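Side-chain contacts in ABC-type amino acid transport system, permease component (Caldanaerobacter subterraneus subsp. tengcongensis MB4, PDB 4YMU), which probably carries amino acids such as arginine across the cell membrane as the permease component of an ABC transporter: residues 9-14 against 180-185; 176-181 against 186-191. One frame throughout, in Å; residues are numbered along the deposited sequence.

Interaction 1: residues 9-14 against 180-185; sequences VKYTPL and SVTYRY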
loop_
_atom_site.group_PDB
_atom_site.type_symbol
_atom_site.label_atom_id
_atom_site.label_comp_id
_atom_site.label_asym_id
_atom_site.label_seq_id
_atom_site.Cartn_x
_atom_site.Cartn_y
_atom_site.Cartn_z
ATOM N N VAL C 9 -30.953 -31.914 -19.599
ATOM C CA VAL C 9 -29.953 -32.151 -20.650
ATOM C C VAL C 9 -30.389 -31.646 -22.024
ATOM O O VAL C 9 -29.640 -30.948 -22.703
ATOM C CB VAL C 9 -29.559 -33.650 -20.762
ATOM C CG1 VAL C 9 -28.598 -33.864 -21.934
ATOM C CG2 VAL C 9 -28.941 -34.146 -19.462
ATOM N N LYS C 10 -31.619 -31.982 -22.403
ATOM C CA LYS C 10 -32.173 -31.642 -23.713
ATOM C C LYS C 10 -32.255 -30.141 -23.950
ATOM O O LYS C 10 -32.441 -29.697 -25.082
ATOM C CB LYS C 10 -33.552 -32.288 -23.878
ATOM C CG LYS C 10 -34.667 -31.597 -23.106
ATOM C CD LYS C 10 -36.019 -32.269 -23.346
ATOM C CE LYS C 10 -36.116 -33.582 -22.601
ATOM N NZ LYS C 10 -36.273 -33.395 -21.133
ATOM N N TYR C 11 -32.129 -29.364 -22.879
ATOM C CA TYR C 11 -32.213 -27.910 -22.979
ATOM C C TYR C 11 -30.842 -27.249 -23.136
ATOM O O TYR C 11 -30.736 -26.016 -23.208
ATOM C CB TYR C 11 -32.963 -27.341 -21.777
ATOM C CG TYR C 11 -34.387 -27.825 -21.739
ATOM C CD1 TYR C 11 -35.319 -27.357 -22.655
ATOM C CD2 TYR C 11 -34.796 -28.760 -20.803
ATOM C CE1 TYR C 11 -36.619 -27.803 -22.640
ATOM C CE2 TYR C 11 -36.091 -29.210 -20.775
ATOM C CZ TYR C 11 -37.003 -28.726 -21.695
ATOM O OH TYR C 11 -38.300 -29.173 -21.670
ATOM N N THR C 12 -29.805 -28.079 -23.216
ATOM C CA THR C 12 -28.443 -27.605 -23.454
ATOM C C THR C 12 -28.339 -26.496 -24.516
ATOM O O THR C 12 -27.658 -25.499 -24.275
ATOM C CB THR C 12 -27.481 -28.770 -23.766
ATOM O OG1 THR C 12 -27.280 -29.547 -22.578
ATOM C CG2 THR C 12 -26.148 -28.261 -24.301
ATOM N N PRO C 13 -29.012 -26.650 -25.680
ATOM C CA PRO C 13 -28.907 -25.567 -26.669
ATOM C C PRO C 13 -29.415 -24.229 -26.147
ATOM O O PRO C 13 -28.967 -23.181 -26.622
ATOM C CB PRO C 13 -29.807 -26.044 -27.812
ATOM C CG PRO C 13 -29.786 -27.508 -27.705
ATOM C CD PRO C 13 -29.739 -27.805 -26.235
ATOM N N LEU C 14 -30.347 -24.262 -25.200
ATOM C CA LEU C 14 -30.847 -23.025 -24.619
ATOM C C LEU C 14 -29.815 -22.417 -23.672
ATOM O O LEU C 14 -29.558 -21.213 -23.709
ATOM C CB LEU C 14 -32.189 -23.243 -23.914
ATOM C CG LEU C 14 -33.406 -23.353 -24.842
ATOM C CD1 LEU C 14 -34.685 -23.489 -24.031
ATOM C CD2 LEU C 14 -33.490 -22.144 -25.768
ATOM N N SER C 180 -41.147 -22.990 -18.306
ATOM C CA SER C 180 -42.440 -22.875 -18.942
ATOM C C SER C 180 -42.840 -24.219 -19.550
ATOM O O SER C 180 -44.022 -24.506 -19.695
ATOM C CB SER C 180 -42.417 -21.783 -20.011
ATOM O OG SER C 180 -41.691 -22.207 -21.146
ATOM N N VAL C 181 -41.854 -25.076 -19.799
ATOM C CA VAL C 181 -42.097 -26.345 -20.462
ATOM C C VAL C 181 -41.850 -27.510 -19.521
ATOM O O VAL C 181 -42.201 -28.653 -19.828
ATOM C CB VAL C 181 -41.184 -26.469 -21.703
ATOM C CG1 VAL C 181 -41.496 -27.721 -22.503
ATOM C CG2 VAL C 181 -41.329 -25.237 -22.570
ATOM N N THR C 182 -41.312 -27.226 -18.338
ATOM C CA THR C 182 -40.966 -28.315 -17.421
ATOM C C THR C 182 -41.579 -28.101 -16.050
ATOM O O THR C 182 -41.705 -29.047 -15.255
ATOM C CB THR C 182 -39.417 -28.479 -17.259
ATOM O OG1 THR C 182 -38.844 -27.298 -16.668
ATOM C CG2 THR C 182 -38.757 -28.754 -18.603
ATOM N N TYR C 183 -41.973 -26.857 -15.788
ATOM C CA TYR C 183 -42.456 -26.424 -14.472
ATOM C C TYR C 183 -41.338 -26.487 -13.418
ATOM O O TYR C 183 -41.587 -26.345 -12.217
ATOM C CB TYR C 183 -43.711 -27.207 -14.044
ATOM C CG TYR C 183 -44.806 -27.199 -15.100
ATOM C CD1 TYR C 183 -45.754 -26.188 -15.144
ATOM C CD2 TYR C 183 -44.864 -28.187 -16.077
ATOM C CE1 TYR C 183 -46.740 -26.177 -16.116
ATOM C CE2 TYR C 183 -45.838 -28.185 -17.047
ATOM C CZ TYR C 183 -46.779 -27.180 -17.070
ATOM O OH TYR C 183 -47.764 -27.184 -18.050
ATOM N N ARG C 184 -40.100 -26.633 -13.892
ATOM C CA ARG C 184 -38.934 -26.725 -13.017
ATOM C C ARG C 184 -38.081 -25.461 -13.085
ATOM O O ARG C 184 -37.600 -25.079 -14.154
ATOM C CB ARG C 184 -38.078 -27.943 -13.381
ATOM C CG ARG C 184 -38.750 -29.277 -13.130
ATOM C CD ARG C 184 -37.838 -30.450 -13.454
ATOM N NE ARG C 184 -38.428 -31.720 -13.036
ATOM C CZ ARG C 184 -38.504 -32.135 -11.774
ATOM N NH1 ARG C 184 -38.037 -31.379 -10.792
ATOM N NH2 ARG C 184 -39.063 -33.302 -11.487
ATOM N N TYR C 185 -37.913 -24.817 -11.932
ATOM C CA TYR C 185 -37.080 -23.624 -11.809
ATOM C C TYR C 185 -35.721 -23.973 -11.212
ATOM O O TYR C 185 -34.698 -23.527 -11.712
ATOM C CB TYR C 185 -37.757 -22.590 -10.908
ATOM C CG TYR C 185 -38.580 -21.559 -11.635
ATOM C CD1 TYR C 185 -38.013 -20.773 -12.619
ATOM C CD2 TYR C 185 -39.930 -21.358 -11.323
ATOM C CE1 TYR C 185 -38.760 -19.813 -13.288
ATOM C CE2 TYR C 185 -40.683 -20.404 -11.980
ATOM C CZ TYR C 185 -40.094 -19.631 -12.964
ATOM O OH TYR C 185 -40.821 -18.675 -13.639
#
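Tyr11 OH meets the methyl carbons Thr182 CG2 and Val181 CG1. The tight part is at Thr182: its CG2 lies 3.1 Å from Tyr11 OH and 3.5 Å from Tyr11 CE2, arriving obliquely while the two side chains approach from opposite directions. With CG anti to its carbonyl carbon (chi1 -63°), Tyr11 directs its hydroxyl end at the end of helix 174-182, and Lys10 CG lies 3.6 Å above one face of the Tyr11 ring, toward its rim.

Thr182 is the last residue of helix 174-182, and Tyr183 leaves the helix with positive phi. Thr182 OG1 accepts from Arg184 N at 3.1 Å in an ST turn and also bonds to the carbonyl of Ile178. A serine here would keep that hydroxyl but lose the CG2 methyl, and the Tyr11 ring would probably lose its closest partner in 180-185, leaving the hydroxyl end freer to shift.

Val181 marks the looser side. A single methyl, Val181 CG1, touches here, 3.6 Å from Tyr11 OH, and the valine lies on the surface. Tyr11 lies in a type I turn from Val9 to Thr12 that leads into helix 12-44, with Thr12 OG1 held by Val9 O at 2.7 Å.

Interaction 2: residues 176-181 against 186-191; sequences DIIQSV and FEPYII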
loop_
_atom_site.group_PDB
_atom_site.type_symbol
_atom_site.label_atom_id
_atom_site.label_comp_id
_atom_site.label_asym_id
_atom_site.label_seq_id
_atom_site.Cartn_x
_atom_site.Cartn_y
_atom_site.Cartn_z
ATOM N N ASP C 176 -36.567 -19.188 -17.054
ATOM C CA ASP C 176 -37.980 -18.945 -17.279
ATOM C C ASP C 176 -38.427 -19.831 -18.430
ATOM O O ASP C 176 -39.301 -20.692 -18.253
ATOM C CB ASP C 176 -38.286 -17.470 -17.551
ATOM C CG ASP C 176 -38.221 -16.611 -16.284
ATOM O OD1 ASP C 176 -38.547 -17.107 -15.171
ATOM O OD2 ASP C 176 -37.873 -15.416 -16.412
ATOM N N ILE C 177 -37.783 -19.651 -19.582
ATOM C CA ILE C 177 -38.107 -20.406 -20.784
ATOM C C ILE C 177 -38.281 -21.897 -20.477
ATOM O O ILE C 177 -39.375 -22.459 -20.644
ATOM C CB ILE C 177 -37.024 -20.183 -21.843
ATOM C CG1 ILE C 177 -36.997 -18.705 -22.240
ATOM C CG2 ILE C 177 -37.242 -21.073 -23.051
ATOM C CD1 ILE C 177 -36.000 -18.358 -23.335
ATOM N N ILE C 178 -37.223 -22.511 -19.960
ATOM C CA ILE C 178 -37.226 -23.924 -19.602
ATOM C C ILE C 178 -38.365 -24.296 -18.659
ATOM O O ILE C 178 -39.044 -25.308 -18.879
ATOM C CB ILE C 178 -35.869 -24.336 -18.984
ATOM C CG1 ILE C 178 -34.763 -24.225 -20.034
ATOM C CG2 ILE C 178 -35.914 -25.749 -18.444
ATOM C CD1 ILE C 178 -33.385 -24.109 -19.453
ATOM N N GLN C 179 -38.608 -23.485 -17.629
ATOM C CA GLN C 179 -39.616 -23.876 -16.643
ATOM C C GLN C 179 -40.990 -23.855 -17.305
ATOM O O GLN C 179 -41.876 -24.656 -16.964
ATOM C CB GLN C 179 -39.597 -22.987 -15.391
ATOM C CG GLN C 179 -40.564 -21.805 -15.437
ATOM C CD GLN C 179 -41.971 -22.115 -14.881
ATOM O OE1 GLN C 179 -42.171 -23.048 -14.107
ATOM N NE2 GLN C 179 -42.933 -21.304 -15.267
ATOM N N SER C 180 -41.147 -22.990 -18.306
ATOM C CA SER C 180 -42.440 -22.875 -18.942
ATOM C C SER C 180 -42.840 -24.219 -19.550
ATOM O O SER C 180 -44.022 -24.506 -19.695
ATOM C CB SER C 180 -42.417 -21.783 -20.011
ATOM O OG SER C 180 -41.691 -22.207 -21.146
ATOM N N VAL C 181 -41.854 -25.076 -19.799
ATOM C CA VAL C 181 -42.097 -26.345 -20.462
ATOM C C VAL C 181 -41.850 -27.510 -19.521
ATOM O O VAL C 181 -42.201 -28.653 -19.828
ATOM C CB VAL C 181 -41.184 -26.469 -21.703
ATOM C CG1 VAL C 181 -41.496 -27.721 -22.503
ATOM C CG2 VAL C 181 -41.329 -25.237 -22.570
ATOM N N PHE C 186 -35.746 -24.760 -10.137
ATOM C CA PHE C 186 -34.561 -25.173 -9.392
ATOM C C PHE C 186 -33.392 -25.619 -10.257
ATOM O O PHE C 186 -32.353 -24.954 -10.306
ATOM C CB PHE C 186 -34.931 -26.305 -8.437
ATOM C CG PHE C 186 -33.797 -26.769 -7.575
ATOM C CD1 PHE C 186 -33.575 -26.190 -6.331
ATOM C CD2 PHE C 186 -32.950 -27.788 -7.997
ATOM C CE1 PHE C 186 -32.530 -26.619 -5.521
ATOM C CE2 PHE C 186 -31.899 -28.221 -7.191
ATOM C CZ PHE C 186 -31.693 -27.635 -5.954
ATOM N N GLU C 187 -33.560 -26.751 -10.927
ATOM C CA GLU C 187 -32.466 -27.347 -11.688
ATOM C C GLU C 187 -31.833 -26.424 -12.756
ATOM O O GLU C 187 -30.605 -26.308 -12.820
ATOM C CB GLU C 187 -32.853 -28.737 -12.241
ATOM C CG GLU C 187 -34.356 -28.990 -12.357
ATOM C CD GLU C 187 -34.992 -29.567 -11.092
ATOM O OE1 GLU C 187 -35.816 -28.875 -10.455
ATOM O OE2 GLU C 187 -34.704 -30.732 -10.748
ATOM N N PRO C 188 -32.653 -25.732 -13.570
ATOM C CA PRO C 188 -31.998 -24.816 -14.523
ATOM C C PRO C 188 -31.280 -23.621 -13.855
ATOM O O PRO C 188 -30.328 -23.088 -14.416
ATOM C CB PRO C 188 -33.164 -24.330 -15.406
ATOM C CG PRO C 188 -34.367 -24.534 -14.575
ATOM C CD PRO C 188 -34.110 -25.765 -13.758
ATOM N N TYR C 189 -31.740 -23.204 -12.680
ATOM C CA TYR C 189 -31.082 -22.130 -11.961
ATOM C C TYR C 189 -29.739 -22.618 -11.433
ATOM O O TYR C 189 -28.739 -21.928 -11.587
ATOM C CB TYR C 189 -31.960 -21.585 -10.830
ATOM C CG TYR C 189 -32.878 -20.486 -11.297
ATOM C CD1 TYR C 189 -32.396 -19.450 -12.088
ATOM C CD2 TYR C 189 -34.245 -20.511 -11.000
ATOM C CE1 TYR C 189 -33.239 -18.441 -12.528
ATOM C CE2 TYR C 189 -35.102 -19.516 -11.449
ATOM C CZ TYR C 189 -34.601 -18.488 -12.217
ATOM O OH TYR C 189 -35.447 -17.493 -12.673
ATOM N N ILE C 190 -29.720 -23.795 -10.806
ATOM C CA ILE C 190 -28.464 -24.404 -10.393
ATOM C C ILE C 190 -27.500 -24.481 -11.574
ATOM O O ILE C 190 -26.350 -24.043 -11.478
ATOM C CB ILE C 190 -28.668 -25.802 -9.835
ATOM C CG1 ILE C 190 -29.395 -25.733 -8.490
ATOM C CG2 ILE C 190 -27.346 -26.506 -9.714
ATOM C CD1 ILE C 190 -28.597 -25.099 -7.378
ATOM N N ILE C 191 -27.980 -25.004 -12.698
ATOM C CA ILE C 191 -27.140 -25.133 -13.890
ATOM C C ILE C 191 -26.601 -23.786 -14.366
ATOM O O ILE C 191 -25.436 -23.661 -14.754
ATOM C CB ILE C 191 -27.908 -25.826 -15.032
ATOM C CG1 ILE C 191 -28.139 -27.291 -14.675
ATOM C CG2 ILE C 191 -27.171 -25.704 -16.362
ATOM C CD1 ILE C 191 -28.657 -28.102 -15.827
#
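Two consecutive helices joined by a short loop, the short helix 174-182 and the long C-terminal helix 186-214, are the setting here. The backbones come nearest at Ile178 and Pro188, whose CA atoms lie 7.3 Å apart, and the side chains of this pair make the apolar part of the contact: Ile178 CD1 reaches to 4.1 Å of Pro188 CB. The two side chains run antiparallel past one another, with the isoleucine methyl CD1 against the CB corner of the proline ring. Ile178 carries CG1 anti to its carbonyl carbon (chi1 -66°), with CD1 extended beyond it toward the second helix. Met8 and Phe15, from the N-terminal part of the chain, pack on both residues and help bury the pair.

At the other edge, polar groups come near without bonding. Tyr189 OH stands 4.0 Å from Asp176 OD1, the carboxylate and ring planes turned 82° apart; OD1 instead probably accepts a hydrogen bond from Tyr185 OH, in the connection between the helices. Tyr189 is also covered by Leu72 of the second subunit, and its side chain lies about 13 Å from a bound arginine, well away from direct contact. Pro188 lies in the first turn of helix 186-214, where the missing N-H costs no helical bond, a common place for proline at helix starts.

From the N terminus, the chain passes through the turn of residues 9-12 into helix 12-44, and much later helix 174-182 returns to that region, so interaction 1 closes a loop of 165 mostly helical residues. Interaction 2 closes a far smaller one, of four residues, between helix 174-182 and helix 186-214. The two cross rather than nest: segment 180-185 starts within 176-181, with Ser180 and Val181 common to both, and its remaining residues, 182-185, form the link to 186-191. Helix 174-182 is thus tied both to the N-terminal turn and to the last helix. Leu14 packing on Ile177 adds a further link, and both regions adjoin the second subunit.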